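Local coordinates for protein phenolic acid decarboxylase (Sedimentibacter hydroxybenzoicus, PDB 7AE5) that catalyses the reversible, non-oxidative decarboxylation of 4-hydroxybenzoate and 3,4-dihydroxybenzoate, using prenylated FMN and manganese, to detoxify phenolic compounds without oxygen, at residues K46-E54 / V63-N73; E262-E273 / G285-R296. One frame throughout, in Å; residues are numbered along the deposited sequence.

Interaction 1: K46-E54 / V63-N73; sequences KNQPAVFFE and VVTNVHGSWQN
V51 and T65 face each other as an antiparallel hydrogen-bonded pair, V51 N reaching T65 O at 2.9 Å while T65 N returns to V51 O. Two residues on, F53 N meets V63 O at 2.7 Å in an almost straight bond, and V63 N answers to F53 O. Between these pairs lies the non-hydrogen-bonded pair F52 and V64, where F52 CD2 and V64 CB touch at 3.8 Å on the opposite face of the sheet from V51, F53, V63 and T65. With its CG beside the backbone N (chi1 -58°), F53 crosses V63 obliquely: CD1 packs on V63 CG1, and T65 CG2 comes at the ring edge. This is the beta hairpin of strands 50-53 and 62-65, antiparallel to each other and set inside a mixed four-stranded sheet; helix 33-43 covers the V51 and F53 face, and helix 8-17 the F52 and V64 face.

Past the strands side chains replace the backbone pairing. N66 ND2 donates to P49 O at 2.8 Å, the oxygen lying near the amide plane but the donor 47° above the carbonyl plane. S70 OG, at the N-cap of helix 71-77, accepts from N73 N and sits 2.8 Å from Q48 O. The Q72 amide lies beside that of N47, the planes 30° apart, and Q72 OE1 takes a weak bond from N47 N at 3.3 Å; with an alanine in place of Q72, N47 N is likely to lose this acceptor and a gap to open beside the N47 amide. In the second shell, N73 ND2 holds V67 O, N73 OD1 accepts from Q20, and a water joins Q48 OE1 to W71 N.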
loop_
_atom_site.group_PDB
_atom_site.type_symbol
_atom_site.label_atom_id
_atom_site.label_comp_id
_atom_site.label_asym_id
_atom_site.label_seq_id
_atom_site.Cartn_x
_atom_site.Cartn_y
_atom_site.Cartn_z
ATOM N N LYS C 46 20.026 -34.989 1.566
ATOM C CA LYS C 46 19.123 -35.989 2.113
ATOM C C LYS C 46 19.927 -37.201 2.567
ATOM O O LYS C 46 21.038 -37.446 2.092
ATOM C CB LYS C 46 18.065 -36.409 1.086
ATOM C CG LYS C 46 17.230 -35.254 0.561
ATOM C CD LYS C 46 17.536 -34.973 -0.903
ATOM C CE LYS C 46 17.351 -33.498 -1.239
ATOM N NZ LYS C 46 18.377 -32.998 -2.201
ATOM N N ASN C 47 19.345 -37.955 3.502
ATOM C CA ASN C 47 19.971 -39.154 4.064
ATOM C C ASN C 47 21.337 -38.851 4.670
ATOM O O ASN C 47 22.205 -39.726 4.724
ATOM C CB ASN C 47 20.098 -40.263 3.016
ATOM C CG ASN C 47 18.767 -40.648 2.413
ATOM O OD1 ASN C 47 18.070 -41.522 2.927
ATOM N ND2 ASN C 47 18.403 -39.992 1.317
ATOM N N GLN C 48 21.536 -37.618 5.124
ATOM C CA GLN C 48 22.841 -37.204 5.617
ATOM C C GLN C 48 23.246 -38.058 6.812
ATOM O O GLN C 48 22.490 -38.152 7.788
ATOM C CB GLN C 48 22.825 -35.728 6.008
ATOM C CG GLN C 48 22.359 -34.801 4.901
ATOM C CD GLN C 48 20.962 -34.282 5.137
ATOM O OE1 GLN C 48 20.009 -35.055 5.228
ATOM N NE2 GLN C 48 20.828 -32.963 5.238
ATOM N N PRO C 49 24.410 -38.696 6.776
ATOM C CA PRO C 49 24.829 -39.557 7.881
ATOM C C PRO C 49 25.633 -38.796 8.924
ATOM O O PRO C 49 26.114 -37.682 8.700
ATOM C CB PRO C 49 25.708 -40.597 7.177
ATOM C CG PRO C 49 26.370 -39.800 6.091
ATOM C CD PRO C 49 25.379 -38.727 5.666
ATOM N N ALA C 50 25.760 -39.422 10.087
ATOM C CA ALA C 50 26.753 -38.993 11.054
ATOM C C ALA C 50 28.128 -39.464 10.600
ATOM O O ALA C 50 28.259 -40.453 9.873
ATOM C CB ALA C 50 26.432 -39.540 12.445
ATOM N N VAL C 51 29.159 -38.737 11.015
ATOM C CA VAL C 51 30.527 -39.019 10.602
ATOM C C VAL C 51 31.356 -39.302 11.847
ATOM O O VAL C 51 31.392 -38.485 12.775
ATOM C CB VAL C 51 31.122 -37.860 9.785
ATOM C CG1 VAL C 51 32.557 -38.161 9.407
ATOM C CG2 VAL C 51 30.287 -37.618 8.536
ATOM N N PHE C 52 32.019 -40.456 11.862
ATOM C CA PHE C 52 32.772 -40.936 13.014
ATOM C C PHE C 52 34.254 -40.958 12.665
ATOM O O PHE C 52 34.661 -41.633 11.713
ATOM C CB PHE C 52 32.288 -42.328 13.423
ATOM C CG PHE C 52 32.812 -42.795 14.752
ATOM C CD1 PHE C 52 34.018 -43.471 14.838
ATOM C CD2 PHE C 52 32.091 -42.572 15.913
ATOM C CE1 PHE C 52 34.499 -43.908 16.058
ATOM C CE2 PHE C 52 32.565 -43.007 17.136
ATOM C CZ PHE C 52 33.771 -43.676 17.209
ATOM N N PHE C 53 35.055 -40.222 13.433
ATOM C CA PHE C 53 36.498 -40.157 13.233
ATOM C C PHE C 53 37.185 -41.014 14.288
ATOM O O PHE C 53 37.110 -40.710 15.484
ATOM C CB PHE C 53 37.005 -38.718 13.311
ATOM C CG PHE C 53 36.371 -37.795 12.315
ATOM C CD1 PHE C 53 35.175 -37.162 12.603
ATOM C CD2 PHE C 53 36.974 -37.556 11.091
ATOM C CE1 PHE C 53 34.592 -36.311 11.693
ATOM C CE2 PHE C 53 36.393 -36.703 10.177
ATOM C CZ PHE C 53 35.202 -36.082 10.479
ATOM N N GLU C 54 37.862 -42.072 13.846
ATOM C CA GLU C 54 38.536 -42.955 14.790
ATOM C C GLU C 54 39.895 -42.415 15.215
ATOM O O GLU C 54 40.339 -42.686 16.336
ATOM C CB GLU C 54 38.694 -44.350 14.183
ATOM N N VAL C 63 35.881 -38.789 17.725
ATOM C CA VAL C 63 34.958 -37.688 17.469
ATOM C C VAL C 63 33.834 -38.201 16.580
ATOM O O VAL C 63 34.077 -38.961 15.636
ATOM C CB VAL C 63 35.666 -36.486 16.805
ATOM C CG1 VAL C 63 34.655 -35.527 16.182
ATOM C CG2 VAL C 63 36.518 -35.751 17.813
ATOM N N VAL C 64 32.601 -37.798 16.885
ATOM C CA VAL C 64 31.450 -38.076 16.037
ATOM C C VAL C 64 30.659 -36.785 15.859
ATOM O O VAL C 64 30.500 -36.005 16.805
ATOM C CB VAL C 64 30.569 -39.211 16.612
ATOM C CG1 VAL C 64 29.841 -38.768 17.874
ATOM C CG2 VAL C 64 29.584 -39.712 15.561
ATOM N N THR C 65 30.193 -36.543 14.635
ATOM C CA THR C 65 29.504 -35.303 14.308
ATOM C C THR C 65 28.344 -35.597 13.367
ATOM O O THR C 65 28.261 -36.671 12.767
ATOM C CB THR C 65 30.459 -34.276 13.679
ATOM O OG1 THR C 65 29.838 -32.985 13.665
ATOM C CG2 THR C 65 30.821 -34.679 12.258
ATOM N N ASN C 66 27.445 -34.614 13.249
ATOM C CA ASN C 66 26.233 -34.729 12.430
ATOM C C ASN C 66 25.368 -35.901 12.886
ATOM O O ASN C 66 24.748 -36.594 12.075
ATOM C CB ASN C 66 26.570 -34.843 10.942
ATOM C CG ASN C 66 25.463 -34.306 10.051
ATOM O OD1 ASN C 66 24.919 -33.231 10.301
ATOM N ND2 ASN C 66 25.121 -35.057 9.010
ATOM N N VAL C 67 25.322 -36.122 14.202
ATOM C CA VAL C 67 24.554 -37.237 14.748
ATOM C C VAL C 67 23.062 -37.029 14.511
ATOM O O VAL C 67 22.347 -37.961 14.125
ATOM C CB VAL C 67 24.877 -37.419 16.243
ATOM C CG1 VAL C 67 23.937 -38.430 16.878
ATOM C CG2 VAL C 67 26.328 -37.840 16.426
ATOM N N HIS C 68 22.573 -35.811 14.731
ATOM C CA HIS C 68 21.171 -35.469 14.521
ATOM C C HIS C 68 20.896 -34.906 13.130
ATOM O O HIS C 68 19.769 -34.483 12.863
ATOM C CB HIS C 68 20.709 -34.445 15.564
ATOM C CG HIS C 68 20.497 -35.013 16.934
ATOM N ND1 HIS C 68 21.536 -35.276 17.799
ATOM C CD2 HIS C 68 19.363 -35.342 17.597
ATOM C CE1 HIS C 68 21.053 -35.755 18.931
ATOM N NE2 HIS C 68 19.737 -35.805 18.835
ATOM N N GLY C 69 21.886 -34.898 12.239
ATOM C CA GLY C 69 21.809 -34.067 11.051
ATOM C C GLY C 69 21.088 -34.602 9.828
ATOM O O GLY C 69 21.587 -34.449 8.710
ATOM N N SER C 70 19.915 -35.201 10.016
ATOM C CA SER C 70 19.083 -35.648 8.903
ATOM C C SER C 70 17.778 -36.176 9.470
ATOM O O SER C 70 17.709 -36.592 10.629
ATOM C CB SER C 70 19.767 -36.731 8.060
ATOM O OG SER C 70 19.853 -37.964 8.758
ATOM N N TRP C 71 16.739 -36.159 8.631
ATOM C CA TRP C 71 15.456 -36.704 9.046
ATOM C C TRP C 71 15.496 -38.216 9.198
ATOM O O TRP C 71 14.649 -38.777 9.901
ATOM C CB TRP C 71 14.365 -36.292 8.058
ATOM C CG TRP C 71 14.048 -34.837 8.157
ATOM C CD1 TRP C 71 14.195 -33.892 7.184
ATOM C CD2 TRP C 71 13.568 -34.148 9.318
ATOM N NE1 TRP C 71 13.810 -32.662 7.660
ATOM C CE2 TRP C 71 13.425 -32.792 8.969
ATOM C CE3 TRP C 71 13.236 -34.550 10.617
ATOM C CZ2 TRP C 71 12.965 -31.834 9.870
ATOM C CZ3 TRP C 71 12.779 -33.598 11.510
ATOM C CH2 TRP C 71 12.646 -32.256 11.132
ATOM N N GLN C 72 16.458 -38.886 8.563
ATOM C CA GLN C 72 16.660 -40.306 8.822
ATOM C C GLN C 72 17.189 -40.523 10.234
ATOM O O GLN C 72 16.660 -41.352 10.985
ATOM C CB GLN C 72 17.616 -40.905 7.788
ATOM C CG GLN C 72 16.989 -41.186 6.427
ATOM C CD GLN C 72 16.613 -39.920 5.679
ATOM O OE1 GLN C 72 17.218 -38.866 5.873
ATOM N NE2 GLN C 72 15.610 -40.020 4.813
ATOM N N ASN C 73 18.232 -39.780 10.614
ATOM C CA ASN C 73 18.762 -39.874 11.971
ATOM C C ASN C 73 17.725 -39.429 12.996
ATOM O O ASN C 73 17.624 -40.012 14.082
ATOM C CB ASN C 73 20.028 -39.027 12.098
ATOM C CG ASN C 73 21.115 -39.456 11.137
ATOM O OD1 ASN C 73 20.872 -40.229 10.211
ATOM N ND2 ASN C 73 22.324 -38.945 11.345
HETATM O O HOH W 1 17.564 -34.845 6.047
#

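Interaction 2: E262-E273 / G285-R296; sequences EGHIIPRVRTVE and GARLQCEVKIDR
H264 runs beside K293 on one face of the sheet and can be followed outward from its CB, which stays 4.2 Å from D295 OD2. CG, turned between the backbone N and the carbonyl carbon (chi1 64°), comes to 3.8 Å from D295 OD2. ND1 donates to D295 OD2 at 2.7 Å on the syn lone pair of the carboxylate, though the bond is bent (N-H...O 140°) and ring and carboxylate planes lie 20° apart. CE1 comes 3.3 Å from D295 OD1, while OD2 sits at the ring edge near its plane. At the tip, NE2 is 3.7 Å from K293 CB, which lies over one ring face in a CH-pi contact, 4.0 Å from the centroid; K293 itself continues to a salt bridge with D175.

D295 lies in a classic beta bulge, D295 N and R296 N both donating to E262 O, which probably helps to set its side chain toward H264. Beyond the type II turn I266-V269, a second strand, 271-273, pairs with the same partner. T271 OG1 donates to E291 OE2 at 2.7 Å, on the anti side of a carboxylate that also bridges to R176 and K172. C290 SG lies over one face of the R270 guanidinium, 3.4 Å from R270 NH1, while R270 forms a salt bridge with E195. E273 OE1 takes a weak bond from Q289 NE2, and E273 OE2 binds R168 and Y142.

L288 and R270 also reach the ShdD chain. The long strand 287-299 thus pairs antiparallel with two successive strands, 259-265 and 271-273, of the Rift-related domain of the UbiD family, and through E273 the arrangement touches R168, predicted to bind prenylated FMN.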
loop_
_atom_site.group_PDB
_atom_site.type_symbol
_atom_site.label_atom_id
_atom_site.label_comp_id
_atom_site.label_asym_id
_atom_site.label_seq_id
_atom_site.Cartn_x
_atom_site.Cartn_y
_atom_site.Cartn_z
ATOM N N GLU C 262 32.188 -31.753 35.798
ATOM C CA GLU C 262 31.669 -31.148 37.015
ATOM C C GLU C 262 32.518 -29.938 37.381
ATOM O O GLU C 262 33.747 -30.031 37.454
ATOM C CB GLU C 262 31.650 -32.162 38.158
ATOM C CG GLU C 262 30.834 -33.405 37.847
ATOM C CD GLU C 262 30.828 -34.404 38.986
ATOM O OE1 GLU C 262 31.118 -34.003 40.133
ATOM O OE2 GLU C 262 30.529 -35.591 38.733
ATOM N N GLY C 263 31.862 -28.808 37.597
ATOM C CA GLY C 263 32.579 -27.597 37.914
ATOM C C GLY C 263 31.661 -26.527 38.455
ATOM O O GLY C 263 30.569 -26.814 38.947
ATOM N N HIS C 264 32.117 -25.280 38.353
ATOM C CA HIS C 264 31.370 -24.162 38.906
ATOM C C HIS C 264 31.671 -22.894 38.125
ATOM O O HIS C 264 32.783 -22.700 37.626
ATOM C CB HIS C 264 31.701 -23.941 40.387
ATOM C CG HIS C 264 33.126 -23.554 40.637
ATOM N ND1 HIS C 264 34.090 -24.465 41.013
ATOM C CD2 HIS C 264 33.751 -22.354 40.567
ATOM C CE1 HIS C 264 35.246 -23.844 41.165
ATOM N NE2 HIS C 264 35.067 -22.562 40.900
ATOM N N ILE C 265 30.665 -22.024 38.036
ATOM C CA ILE C 265 30.885 -20.678 37.527
ATOM C C ILE C 265 31.736 -19.906 38.526
ATOM O O ILE C 265 31.441 -19.877 39.728
ATOM C CB ILE C 265 29.549 -19.968 37.271
ATOM C CG1 ILE C 265 28.603 -20.878 36.482
ATOM C CG2 ILE C 265 29.781 -18.653 36.541
ATOM C CD1 ILE C 265 27.457 -20.141 35.822
ATOM N N ILE C 266 32.802 -19.284 38.034
ATOM C CA ILE C 266 33.708 -18.520 38.886
ATOM C C ILE C 266 33.100 -17.140 39.116
ATOM O O ILE C 266 32.884 -16.392 38.151
ATOM C CB ILE C 266 35.108 -18.428 38.260
ATOM C CG1 ILE C 266 35.486 -19.770 37.628
ATOM C CG2 ILE C 266 36.131 -18.028 39.308
ATOM C CD1 ILE C 266 36.793 -19.748 36.862
ATOM N N PRO C 267 32.804 -16.766 40.361
ATOM C CA PRO C 267 32.084 -15.509 40.600
ATOM C C PRO C 267 32.915 -14.289 40.234
ATOM O O PRO C 267 34.134 -14.263 40.418
ATOM C CB PRO C 267 31.790 -15.549 42.106
ATOM C CG PRO C 267 32.798 -16.498 42.669
ATOM C CD PRO C 267 33.028 -17.524 41.603
ATOM N N ARG C 268 32.227 -13.272 39.704
ATOM C CA ARG C 268 32.810 -11.961 39.413
ATOM C C ARG C 268 33.953 -12.044 38.402
ATOM O O ARG C 268 34.922 -11.285 38.485
ATOM C CB ARG C 268 33.287 -11.266 40.693
ATOM C CG ARG C 268 32.332 -11.401 41.866
ATOM C CD ARG C 268 32.774 -10.545 43.039
ATOM N NE ARG C 268 32.690 -9.120 42.737
ATOM C CZ ARG C 268 31.556 -8.440 42.623
ATOM N NH1 ARG C 268 30.379 -9.025 42.780
ATOM N NH2 ARG C 268 31.605 -7.141 42.348
ATOM N N VAL C 269 33.850 -12.949 37.434
ATOM C CA VAL C 269 34.858 -13.108 36.394
ATOM C C VAL C 269 34.181 -12.964 35.040
ATOM O O VAL C 269 33.193 -13.653 34.758
ATOM C CB VAL C 269 35.583 -14.461 36.500
ATOM C CG1 VAL C 269 36.458 -14.693 35.275
ATOM C CG2 VAL C 269 36.415 -14.513 37.770
ATOM N N ARG C 270 34.710 -12.070 34.210
ATOM C CA ARG C 270 34.204 -11.846 32.861
ATOM C C ARG C 270 35.388 -11.798 31.909
ATOM O O ARG C 270 36.297 -10.981 32.089
ATOM C CB ARG C 270 33.393 -10.551 32.782
ATOM C CG ARG C 270 32.206 -10.515 33.731
ATOM C CD ARG C 270 31.143 -11.532 33.347
ATOM N NE ARG C 270 29.906 -11.306 34.082
ATOM C CZ ARG C 270 29.634 -11.834 35.268
ATOM N NH1 ARG C 270 30.479 -12.657 35.867
ATOM N NH2 ARG C 270 28.485 -11.532 35.865
ATOM N N THR C 271 35.382 -12.677 30.909
ATOM C CA THR C 271 36.466 -12.754 29.940
ATOM C C THR C 271 35.880 -12.863 28.540
ATOM O O THR C 271 34.729 -13.268 28.354
ATOM C CB THR C 271 37.398 -13.942 30.211
ATOM O OG1 THR C 271 36.641 -15.156 30.180
ATOM C CG2 THR C 271 38.074 -13.802 31.568
ATOM N N VAL C 272 36.698 -12.501 27.554
ATOM C CA VAL C 272 36.273 -12.449 26.159
ATOM C C VAL C 272 35.876 -13.833 25.667
ATOM O O VAL C 272 36.723 -14.721 25.522
ATOM C CB VAL C 272 37.380 -11.851 25.271
ATOM C CG1 VAL C 272 36.846 -11.576 23.877
ATOM C CG2 VAL C 272 37.923 -10.580 25.896
ATOM N N GLU C 273 34.587 -14.021 25.405
ATOM C CA GLU C 273 34.063 -15.242 24.809
ATOM C C GLU C 273 33.560 -14.938 23.405
ATOM O O GLU C 273 32.926 -13.904 23.172
ATOM C CB GLU C 273 32.933 -15.833 25.656
ATOM C CG GLU C 273 32.471 -17.214 25.217
ATOM C CD GLU C 273 31.334 -17.167 24.207
ATOM O OE1 GLU C 273 30.791 -16.068 23.963
ATOM O OE2 GLU C 273 30.984 -18.233 23.658
ATOM N N GLY C 285 28.907 -11.898 18.257
ATOM C CA GLY C 285 29.941 -10.962 18.628
ATOM C C GLY C 285 30.755 -11.450 19.811
ATOM O O GLY C 285 30.320 -12.302 20.583
ATOM N N ALA C 286 31.963 -10.910 19.937
ATOM C CA ALA C 286 32.795 -11.198 21.095
ATOM C C ALA C 286 32.327 -10.350 22.270
ATOM O O ALA C 286 32.191 -9.128 22.149
ATOM C CB ALA C 286 34.265 -10.927 20.782
ATOM N N ARG C 287 32.057 -11.002 23.400
ATOM C CA ARG C 287 31.563 -10.319 24.585
ATOM C C ARG C 287 32.315 -10.823 25.808
ATOM O O ARG C 287 32.949 -11.880 25.782
ATOM C CB ARG C 287 30.055 -10.527 24.778
ATOM C CG ARG C 287 29.201 -9.982 23.644
ATOM C CD ARG C 287 28.683 -8.584 23.946
ATOM N NE ARG C 287 27.835 -8.077 22.872
ATOM C CZ ARG C 287 28.285 -7.557 21.739
ATOM N NH1 ARG C 287 29.581 -7.437 21.498
ATOM N NH2 ARG C 287 27.412 -7.145 20.822
ATOM N N LEU C 288 32.237 -10.046 26.885
ATOM C CA LEU C 288 32.828 -10.434 28.163
ATOM C C LEU C 288 31.822 -11.308 28.896
ATOM O O LEU C 288 30.873 -10.810 29.507
ATOM C CB LEU C 288 33.205 -9.206 28.982
ATOM C CG LEU C 288 34.395 -8.392 28.473
ATOM C CD1 LEU C 288 34.426 -7.026 29.138
ATOM C CD2 LEU C 288 35.693 -9.142 28.719
ATOM N N GLN C 289 32.023 -12.619 28.833
ATOM C CA GLN C 289 31.087 -13.588 29.380
ATOM C C GLN C 289 31.725 -14.326 30.552
ATOM O O GLN C 289 32.859 -14.051 30.956
ATOM C CB GLN C 289 30.624 -14.555 28.290
ATOM C CG GLN C 289 30.267 -13.852 26.989
ATOM C CD GLN C 289 28.807 -14.007 26.605
ATOM O OE1 GLN C 289 27.921 -14.029 27.461
ATOM N NE2 GLN C 289 28.548 -14.096 25.306
ATOM N N CYS C 290 30.982 -15.279 31.098
ATOM C CA CYS C 290 31.393 -15.957 32.314
ATOM C C CYS C 290 32.306 -17.129 31.997
ATOM O O CYS C 290 32.247 -17.710 30.908
ATOM C CB CYS C 290 30.176 -16.461 33.085
ATOM S SG CYS C 290 29.288 -15.184 33.970
ATOM N N GLU C 291 33.146 -17.482 32.965
ATOM C CA GLU C 291 33.956 -18.686 32.883
ATOM C C GLU C 291 33.569 -19.694 33.957
ATOM O O GLU C 291 33.070 -19.345 35.032
ATOM C CB GLU C 291 35.454 -18.389 32.996
ATOM C CG GLU C 291 36.064 -17.719 31.786
ATOM C CD GLU C 291 37.583 -17.775 31.805
ATOM O OE1 GLU C 291 38.145 -18.412 32.722
ATOM O OE2 GLU C 291 38.216 -17.213 30.885
ATOM N N VAL C 292 33.808 -20.960 33.632
ATOM C CA VAL C 292 33.540 -22.082 34.517
ATOM C C VAL C 292 34.858 -22.794 34.784
ATOM O O VAL C 292 35.585 -23.138 33.845
ATOM C CB VAL C 292 32.508 -23.051 33.906
ATOM C CG1 VAL C 292 32.302 -24.281 34.803
ATOM C CG2 VAL C 292 31.191 -22.340 33.654
ATOM N N LYS C 293 35.169 -23.007 36.058
ATOM C CA LYS C 293 36.276 -23.872 36.429
ATOM C C LYS C 293 35.773 -25.305 36.481
ATOM O O LYS C 293 34.673 -25.568 36.972
ATOM C CB LYS C 293 36.875 -23.470 37.777
ATOM C CG LYS C 293 38.243 -24.076 38.043
ATOM C CD LYS C 293 38.812 -23.599 39.366
ATOM C CE LYS C 293 40.240 -23.104 39.204
ATOM N NZ LYS C 293 41.167 -24.185 38.763
ATOM N N ILE C 294 36.569 -26.225 35.953
ATOM C CA ILE C 294 36.197 -27.632 35.882
ATOM C C ILE C 294 36.916 -28.347 37.018
ATOM O O ILE C 294 38.145 -28.478 37.005
ATOM C CB ILE C 294 36.533 -28.231 34.511
ATOM C CG1 ILE C 294 35.463 -27.814 33.501
ATOM C CG2 ILE C 294 36.613 -29.750 34.587
ATOM C CD1 ILE C 294 35.758 -28.232 32.088
ATOM N N ASP C 295 36.151 -28.785 38.019
ATOM C CA ASP C 295 36.715 -29.362 39.233
ATOM C C ASP C 295 36.926 -30.867 39.142
ATOM O O ASP C 295 37.811 -31.399 39.822
ATOM C CB ASP C 295 35.814 -29.052 40.432
ATOM C CG ASP C 295 35.630 -27.564 40.658
ATOM O OD1 ASP C 295 36.616 -26.890 41.023
ATOM O OD2 ASP C 295 34.498 -27.068 40.471
ATOM N N ARG C 296 36.143 -31.566 38.322
ATOM C CA ARG C 296 36.309 -33.004 38.171
ATOM C C ARG C 296 35.738 -33.441 36.830
ATOM O O ARG C 296 34.745 -32.885 36.352
ATOM C CB ARG C 296 35.633 -33.775 39.312
ATOM C CG ARG C 296 35.850 -35.280 39.252
ATOM C CD ARG C 296 34.894 -36.021 40.168
ATOM N NE ARG C 296 35.301 -35.937 41.565
ATOM C CZ ARG C 296 35.488 -36.986 42.356
ATOM N NH1 ARG C 296 35.308 -38.222 41.918
ATOM N NH2 ARG C 296 35.860 -36.790 43.617
#

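Interactions 1 and 2 do not touch: their centres are 30 Å apart and their nearest atoms about 16 Å, and they follow one another along the chain in different domains of the UbiD family. Interaction 1 belongs to the N-terminal domain and lies away from the cofactor and metal sites, with packing onto a second copy of the protein through N47, V51 and F53. Interaction 2 belongs to the Rift-related domain and borders the predicted prenylated FMN site: the E273 side chain comes about 3 Å from that of R168, and the I265 side chain about 5 Å from that of M184. It also meets ShdD, so the two contacts face different partner chains.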